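Local atomic coordinates of ECF RNA polymerase sigma factor SigD (Mycobacterium tuberculosis, PDB entry 3VFZ), a protein that serves as an alternative sigma factor that probably directs RNA polymerase to specific promoters, its domain 4, the part in this crystal, binding the -35 element. Residues A[27-32]-A[38-43]; A[51-56]-A[62-67]. All coordinates share one frame; numbering follows the deposited sequence.

Contact 1 of 2, residues A[27-32]-A[38-43]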
ATOM      1  N   GLU A  27       3.766  -7.082  -9.816  1.00 43.38           N
ATOM      2  CA  GLU A  27       5.178  -7.404  -9.593  1.00 46.51           C
ATOM      3  C   GLU A  27       5.834  -6.377  -8.671  1.00 45.26           C
ATOM      4  O   GLU A  27       6.605  -6.735  -7.783  1.00 50.90           O
ATOM      5  CB  GLU A  27       5.937  -7.529 -10.919  1.00 59.24           C
ATOM      6  CG  GLU A  27       5.488  -8.721 -11.765  1.00 76.77           C
ATOM      7  CD  GLU A  27       6.355  -8.944 -12.992  1.00 90.34           C
ATOM      8  OE1 GLU A  27       5.970  -9.768 -13.853  1.00 95.60           O
ATOM      9  OE2 GLU A  27       7.422  -8.302 -13.094  1.00 92.42           O
ATOM     10  N   LEU A  28       5.506  -5.103  -8.873  1.00 38.42           N
ATOM     11  CA  LEU A  28       5.936  -4.049  -7.966  1.00 42.54           C
ATOM     12  C   LEU A  28       5.369  -4.266  -6.564  1.00 41.35           C
ATOM     13  O   LEU A  28       6.106  -4.238  -5.584  1.00 44.91           O
ATOM     14  CB  LEU A  28       5.511  -2.674  -8.486  1.00 39.15           C
ATOM     15  CG  LEU A  28       6.393  -2.043  -9.556  1.00 50.13           C
ATOM     16  CD1 LEU A  28       5.612  -0.990 -10.327  1.00 55.32           C
ATOM     17  CD2 LEU A  28       7.651  -1.441  -8.926  1.00 48.56           C
ATOM     18  N   LEU A  29       4.062  -4.476  -6.470  1.00 38.79           N
ATOM     19  CA  LEU A  29       3.433  -4.684  -5.167  1.00 33.58           C
ATOM     20  C   LEU A  29       4.061  -5.877  -4.450  1.00 46.15           C
ATOM     21  O   LEU A  29       4.189  -5.866  -3.229  1.00 42.98           O
ATOM     22  CB  LEU A  29       1.929  -4.880  -5.309  1.00 43.70           C
ATOM     23  CG  LEU A  29       1.126  -3.646  -5.723  1.00 44.74           C
ATOM     24  CD1 LEU A  29      -0.346  -3.967  -5.665  1.00 49.94           C
ATOM     25  CD2 LEU A  29       1.450  -2.451  -4.828  1.00 43.23           C
ATOM     26  N   GLU A  30       4.461  -6.897  -5.206  1.00 42.63           N
ATOM     27  CA  GLU A  30       5.061  -8.096  -4.608  1.00 50.21           C
ATOM     28  C   GLU A  30       6.412  -7.790  -3.960  1.00 47.88           C
ATOM     29  O   GLU A  30       7.002  -8.641  -3.300  1.00 49.56           O
ATOM     30  CB  GLU A  30       5.196  -9.226  -5.637  1.00 56.22           C
ATOM     31  CG  GLU A  30       3.896  -9.956  -5.940  1.00 72.58           C
ATOM     32  CD  GLU A  30       4.113 -11.245  -6.718  1.00 86.67           C
ATOM     33  OE1 GLU A  30       4.370 -11.175  -7.941  1.00 91.97           O
ATOM     34  OE2 GLU A  30       4.028 -12.331  -6.105  1.00 90.57           O
ATOM     35  N   ILE A  31       6.889  -6.564  -4.157  1.00 44.81           N
ATOM     36  CA  ILE A  31       8.132  -6.090  -3.569  1.00 41.49           C
ATOM     37  C   ILE A  31       7.912  -5.606  -2.122  1.00 49.84           C
ATOM     38  O   ILE A  31       8.848  -5.556  -1.321  1.00 46.05           O
ATOM     39  CB  ILE A  31       8.704  -4.935  -4.432  1.00 59.72           C
ATOM     40  CG1 ILE A  31      10.047  -5.323  -5.049  1.00 68.08           C
ATOM     41  CG2 ILE A  31       8.757  -3.623  -3.652  1.00 54.24           C
ATOM     42  CD1 ILE A  31       9.934  -6.429  -6.080  1.00 74.71           C
ATOM     43  N   LEU A  32       6.665  -5.261  -1.801  1.00 43.48           N
ATOM     44  CA  LEU A  32       6.287  -4.715  -0.496  1.00 36.16           C
ATOM     45  C   LEU A  32       5.915  -5.813   0.492  1.00 40.02           C
ATOM     46  O   LEU A  32       5.510  -6.901   0.083  1.00 39.28           O
ATOM     47  CB  LEU A  32       5.052  -3.814  -0.651  1.00 30.29           C
ATOM     48  CG  LEU A  32       5.136  -2.623  -1.599  1.00 35.25           C
ATOM     49  CD1 LEU A  32       3.770  -1.934  -1.707  1.00 31.78           C
ATOM     50  CD2 LEU A  32       6.214  -1.666  -1.108  1.00 39.98           C
ATOM     51  N   GLU A  38      -1.686  -4.698   1.016  1.00 27.98           N
ATOM     52  CA  GLU A  38      -3.067  -4.701   1.429  1.00 26.05           C
ATOM     53  C   GLU A  38      -3.574  -3.280   1.640  1.00 26.45           C
ATOM     54  O   GLU A  38      -4.652  -2.911   1.174  1.00 23.56           O
ATOM     55  CB  GLU A  38      -3.163  -5.505   2.727  1.00 29.43           C
ATOM     56  CG  GLU A  38      -4.453  -5.368   3.457  1.00 33.21           C
ATOM     57  CD  GLU A  38      -4.446  -6.194   4.724  1.00 43.04           C
ATOM     58  OE1 GLU A  38      -3.441  -6.133   5.474  1.00 36.96           O
ATOM     59  OE2 GLU A  38      -5.435  -6.914   4.951  1.00 46.36           O
ATOM     60  N   ILE A  39      -2.784  -2.469   2.339  1.00 25.83           N
ATOM     61  CA  ILE A  39      -3.162  -1.076   2.601  1.00 23.46           C
ATOM     62  C   ILE A  39      -3.311  -0.265   1.313  1.00 25.85           C
ATOM     63  O   ILE A  39      -4.297   0.453   1.128  1.00 22.34           O
ATOM     64  CB  ILE A  39      -2.161  -0.398   3.592  1.00 24.52           C
ATOM     65  CG1 ILE A  39      -2.475  -0.879   5.005  1.00 27.00           C
ATOM     66  CG2 ILE A  39      -2.247   1.109   3.512  1.00 25.29           C
ATOM     67  CD1 ILE A  39      -1.376  -0.555   6.021  1.00 34.67           C
ATOM     68  N   LEU A  40      -2.339  -0.374   0.414  1.00 24.01           N
ATOM     69  CA  LEU A  40      -2.401   0.396  -0.832  1.00 20.80           C
ATOM     70  C   LEU A  40      -3.593  -0.018  -1.683  1.00 19.84           C
ATOM     71  O   LEU A  40      -4.276   0.836  -2.246  1.00 25.18           O
ATOM     72  CB  LEU A  40      -1.112   0.267  -1.644  1.00 21.41           C
ATOM     73  CG  LEU A  40       0.142   0.922  -1.056  1.00 26.11           C
ATOM     74  CD1 LEU A  40       1.268   0.952  -2.102  1.00 28.65           C
ATOM     75  CD2 LEU A  40      -0.183   2.346  -0.605  1.00 32.20           C
ATOM     76  N   ILE A  41      -3.844  -1.323  -1.785  1.00 21.21           N
ATOM     77  CA  ILE A  41      -5.009  -1.781  -2.548  1.00 22.41           C
ATOM     78  C   ILE A  41      -6.311  -1.223  -1.958  1.00 21.67           C
ATOM     79  O   ILE A  41      -7.161  -0.698  -2.690  1.00 23.94           O
ATOM     80  CB  ILE A  41      -5.058  -3.302  -2.673  1.00 23.28           C
ATOM     81  CG1 ILE A  41      -3.854  -3.819  -3.464  1.00 23.85           C
ATOM     82  CG2 ILE A  41      -6.347  -3.746  -3.348  1.00 32.03           C
ATOM     83  CD1 ILE A  41      -3.738  -5.361  -3.411  1.00 24.83           C
ATOM     84  N   LEU A  42      -6.459  -1.330  -0.640  1.00 22.55           N
ATOM     85  CA  LEU A  42      -7.640  -0.810   0.067  1.00 23.80           C
ATOM     86  C   LEU A  42      -7.839   0.709  -0.078  1.00 26.11           C
ATOM     87  O   LEU A  42      -8.956   1.177  -0.374  1.00 29.32           O
ATOM     88  CB  LEU A  42      -7.596  -1.220   1.544  1.00 23.69           C
ATOM     89  CG  LEU A  42      -7.840  -2.717   1.824  1.00 30.85           C
ATOM     90  CD1 LEU A  42      -7.774  -3.018   3.330  1.00 28.47           C
ATOM     91  CD2 LEU A  42      -9.193  -3.191   1.257  1.00 24.60           C
ATOM     92  N   ARG A  43      -6.767   1.476   0.122  1.00 23.98           N
ATOM     93  CA  ARG A  43      -6.846   2.932   0.048  1.00 22.38           C
ATOM     94  C   ARG A  43      -7.052   3.423  -1.378  1.00 24.28           C
ATOM     95  O   ARG A  43      -7.816   4.355  -1.611  1.00 27.61           O
ATOM     96  CB  ARG A  43      -5.557   3.584   0.573  1.00 22.48           C
ATOM     97  CG  ARG A  43      -5.313   3.406   2.047  1.00 25.63           C
ATOM     98  CD  ARG A  43      -6.173   4.375   2.857  1.00 33.86           C
ATOM     99  NE  ARG A  43      -5.653   5.745   2.832  1.00 38.07           N
ATOM    100  CZ  ARG A  43      -6.252   6.776   2.237  1.00 42.61           C
ATOM    101  NH1 ARG A  43      -7.405   6.614   1.591  1.00 31.84           N
ATOM    102  NH2 ARG A  43      -5.691   7.978   2.282  1.00 41.08           N
TER
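In the compact four-helix domain 4 of the sigma factor, helix 21-29 and the turn after it pack on helix 34-46 through aliphatic side chains, Leu29 and Leu32 facing Leu40 and Ile41. The closest approach is between methyl ends: CD1 of Leu32 lies 3.8 Å from CD1 of Leu40, the two side chains crossing at about a right angle. One turn back, Leu29 spreads its branches over both partners. Its CD1 comes 4.1 Å from CG1 of Ile41, and its CD2 stands 4.4 Å from Leu40 CD1, so the Leu40 methyl is met by both leucines. Ile41 starts off to one side, and with CG1 anti to the carbonyl carbon (chi1 -64°) its longer branch comes back to Leu29, crossing it at a slant. The backbones stay well apart, the nearest pair of CA atoms, Leu29 and Leu40, being 8.9 Å from each other. A type I turn from Leu29 to Leu32, with Leu32 N bonded to Leu29 O at 2.9 Å, brings both leucines to bear on the same helix. Leu40 also touches Leu75 of helix 61-80, while Arg37 lies against Leu29 and Leu32. No hydrogen bond or salt bridge crosses between the segments, which leaves cohesion to dispersion and to the exclusion of water around the buried Leu29 and Leu32.

Contact 2 of 2, residues A[51-56]-A[62-67]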
ATOM      1  N   GLU A  51      -8.979   5.732   7.924  1.00 40.31           N
ATOM      2  CA  GLU A  51      -9.648   5.238   9.122  1.00 45.20           C
ATOM      3  C   GLU A  51     -10.337   3.907   8.857  1.00 44.82           C
ATOM      4  O   GLU A  51     -10.278   2.984   9.677  1.00 44.16           O
ATOM      5  CB  GLU A  51     -10.670   6.259   9.635  1.00 61.94           C
ATOM      6  CG  GLU A  51     -10.140   7.687   9.746  1.00 73.38           C
ATOM      7  CD  GLU A  51     -10.323   8.493   8.464  1.00 79.50           C
ATOM      8  OE1 GLU A  51      -9.306   8.859   7.830  1.00 69.56           O
ATOM      9  OE2 GLU A  51     -11.487   8.770   8.094  1.00 86.76           O
ATOM     10  N   GLU A  52     -11.002   3.816   7.709  1.00 43.26           N
ATOM     11  CA  GLU A  52     -11.699   2.595   7.322  1.00 45.33           C
ATOM     12  C   GLU A  52     -10.708   1.465   7.071  1.00 44.24           C
ATOM     13  O   GLU A  52     -10.975   0.303   7.392  1.00 34.16           O
ATOM     14  CB  GLU A  52     -12.559   2.845   6.080  1.00 56.23           C
ATOM     15  CG  GLU A  52     -13.693   3.841   6.312  1.00 61.49           C
ATOM     16  CD  GLU A  52     -14.479   4.141   5.053  1.00 60.63           C
ATOM     17  OE1 GLU A  52     -13.848   4.396   4.006  1.00 57.44           O
ATOM     18  OE2 GLU A  52     -15.727   4.114   5.111  1.00 63.62           O
ATOM     19  N   THR A  53      -9.556   1.818   6.505  1.00 35.17           N
ATOM     20  CA  THR A  53      -8.503   0.850   6.244  1.00 29.21           C
ATOM     21  C   THR A  53      -7.948   0.288   7.551  1.00 30.50           C
ATOM     22  O   THR A  53      -7.797  -0.925   7.700  1.00 35.39           O
ATOM     23  CB  THR A  53      -7.365   1.485   5.428  1.00 32.03           C
ATOM     24  OG1 THR A  53      -7.840   1.765   4.109  1.00 32.61           O
ATOM     25  CG2 THR A  53      -6.189   0.545   5.331  1.00 32.09           C
ATOM     26  N   ALA A  54      -7.653   1.170   8.499  1.00 30.10           N
ATOM     27  CA  ALA A  54      -7.169   0.738   9.805  1.00 34.92           C
ATOM     28  C   ALA A  54      -8.183  -0.195  10.476  1.00 44.56           C
ATOM     29  O   ALA A  54      -7.808  -1.208  11.069  1.00 39.26           O
ATOM     30  CB  ALA A  54      -6.875   1.938  10.702  1.00 33.30           C
ATOM     31  N   ALA A  55      -9.462   0.151  10.386  1.00 49.84           N
ATOM     32  CA  ALA A  55     -10.509  -0.722  10.926  1.00 50.14           C
ATOM     33  C   ALA A  55     -10.508  -2.056  10.186  1.00 51.18           C
ATOM     34  O   ALA A  55     -10.626  -3.115  10.796  1.00 47.84           O
ATOM     35  CB  ALA A  55     -11.869  -0.055  10.822  1.00 44.47           C
ATOM     36  N   ALA A  56     -10.357  -2.006   8.865  1.00 45.58           N
ATOM     37  CA  ALA A  56     -10.431  -3.224   8.064  1.00 46.68           C
ATOM     38  C   ALA A  56      -9.301  -4.198   8.394  1.00 52.13           C
ATOM     39  O   ALA A  56      -9.507  -5.409   8.459  1.00 53.87           O
ATOM     40  CB  ALA A  56     -10.437  -2.895   6.573  1.00 44.29           C
ATOM     41  N   GLY A  62      -2.707   5.892  12.521  1.00 41.90           N
ATOM     42  CA  GLY A  62      -1.303   6.266  12.535  1.00 43.28           C
ATOM     43  C   GLY A  62      -0.424   5.203  11.909  1.00 38.34           C
ATOM     44  O   GLY A  62       0.470   5.518  11.132  1.00 35.93           O
ATOM     45  N   ALA A  63      -0.674   3.937  12.238  1.00 32.78           N
ATOM     46  CA  ALA A  63       0.104   2.851  11.653  1.00 34.56           C
ATOM     47  C   ALA A  63      -0.140   2.764  10.137  1.00 32.51           C
ATOM     48  O   ALA A  63       0.779   2.512   9.369  1.00 32.01           O
ATOM     49  CB  ALA A  63      -0.228   1.526  12.332  1.00 41.84           C
ATOM     50  N   VAL A  64      -1.377   2.986   9.714  1.00 29.70           N
ATOM     51  CA  VAL A  64      -1.700   2.951   8.285  1.00 28.19           C
ATOM     52  C   VAL A  64      -0.971   4.089   7.557  1.00 27.61           C
ATOM     53  O   VAL A  64      -0.383   3.876   6.507  1.00 30.53           O
ATOM     54  CB  VAL A  64      -3.223   3.014   8.043  1.00 31.53           C
ATOM     55  CG1 VAL A  64      -3.523   3.322   6.571  1.00 36.69           C
ATOM     56  CG2 VAL A  64      -3.894   1.694   8.459  1.00 31.05           C
ATOM     57  N   ARG A  65      -0.974   5.288   8.135  1.00 29.94           N
ATOM     58  CA  ARG A  65      -0.226   6.398   7.548  1.00 31.35           C
ATOM     59  C   ARG A  65       1.272   6.098   7.408  1.00 30.69           C
ATOM     60  O   ARG A  65       1.873   6.385   6.380  1.00 30.69           O
ATOM     61  CB  ARG A  65      -0.413   7.679   8.362  1.00 36.19           C
ATOM     62  CG  ARG A  65      -1.747   8.378   8.171  1.00 40.81           C
ATOM     63  CD  ARG A  65      -1.760   9.707   8.953  1.00 47.94           C
ATOM     64  NE  ARG A  65      -3.069   9.979   9.535  1.00 65.94           N
ATOM     65  CZ  ARG A  65      -3.340   9.918  10.834  1.00 74.28           C
ATOM     66  NH1 ARG A  65      -2.386   9.616  11.704  1.00 74.73           N
ATOM     67  NH2 ARG A  65      -4.567  10.173  11.266  1.00 78.77           N
ATOM     68  N   VAL A  66       1.877   5.530   8.448  1.00 29.61           N
ATOM     69  CA  VAL A  66       3.297   5.173   8.393  1.00 27.53           C
ATOM     70  C   VAL A  66       3.596   4.126   7.336  1.00 25.90           C
ATOM     71  O   VAL A  66       4.554   4.256   6.575  1.00 28.01           O
ATOM     72  CB  VAL A  66       3.787   4.640   9.752  1.00 37.18           C
ATOM     73  CG1 VAL A  66       5.212   4.124   9.637  1.00 42.72           C
ATOM     74  CG2 VAL A  66       3.692   5.728  10.791  1.00 36.62           C
ATOM     75  N   ALA A  67       2.770   3.082   7.297  1.00 26.37           N
ATOM     76  CA  ALA A  67       2.896   2.048   6.277  1.00 25.02           C
ATOM     77  C   ALA A  67       2.761   2.622   4.865  1.00 24.73           C
ATOM     78  O   ALA A  67       3.422   2.161   3.940  1.00 27.93           O
ATOM     79  CB  ALA A  67       1.830   0.960   6.506  1.00 30.16           C
TER
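Val64 carries this interface from helix 61-80, its two methyls set against the neighbouring residues Thr53 and Ala54. CG2 sits on Ala54, 3.7 Å from its CB and equally close to its CA, so the methyl rests on the backbone as well as on the side chain. CG1 of Val64 meets the methyl of Thr53, the distance to Thr53 CG2 being 4.0 Å; CG2 of Val64 is about as near to that methyl. The small alanine lets the helices come close: the CA atoms of Ala54 and Val64 are only 6.1 Å apart. Two torsions sort the branches. In Val64, CG1 stands anti to the backbone N (chi1 166°), leaving CG2 beside that nitrogen and over Ala54. In Thr53 it is the methyl that lies anti to the backbone N, while OG1 (chi1 -69°) turns back along its own helix to hydrogen-bond with Ser49 O. The threonine thus gives carbon to Val64 and satisfies its buried hydroxyl at a carbonyl just before the start of its own helix, a bond that holds chi1 and with it the place of the methyl. Ser49 OG in turn bonds to Glu52 N at that helix start, and Thr60 OG1 does likewise for Ala63 N at the start of helix 61-80. Farther out, Glu51 OE1 and Arg65 NH2 are 6.0 Å apart, at most a weak long-range attraction. The two segments fall within the helix-turn-helix motif assigned by similarity, in which helix 50-57 would support helix 61-80, the probable recognition helix. Helix 34-46 covers Thr53, with Leu42 among its contacts.

How the contacts relate
Contact 1 closes before contact 2 opens, so the two follow in series along the chain, with centres about 14 Å apart. Together they draw on all four helices of the domain: 21-29 with 34-46 in the first, 50-57 with 61-80 in the second. Helix 34-46 joins them directly. CD1 of Ile39 packs 3.6 Å from CB of Ala67, and Arg43 CD lies 3.3 Å from Thr53 OG1. Long helix 61-80 supplies one side of contact 2 and also reaches segment 38-43, touching Ile39 and Leu40. The predicted DNA-binding motif of contact 2 is therefore joined to contact 1 through helix 34-46, consistent with one compact promoter-binding unit.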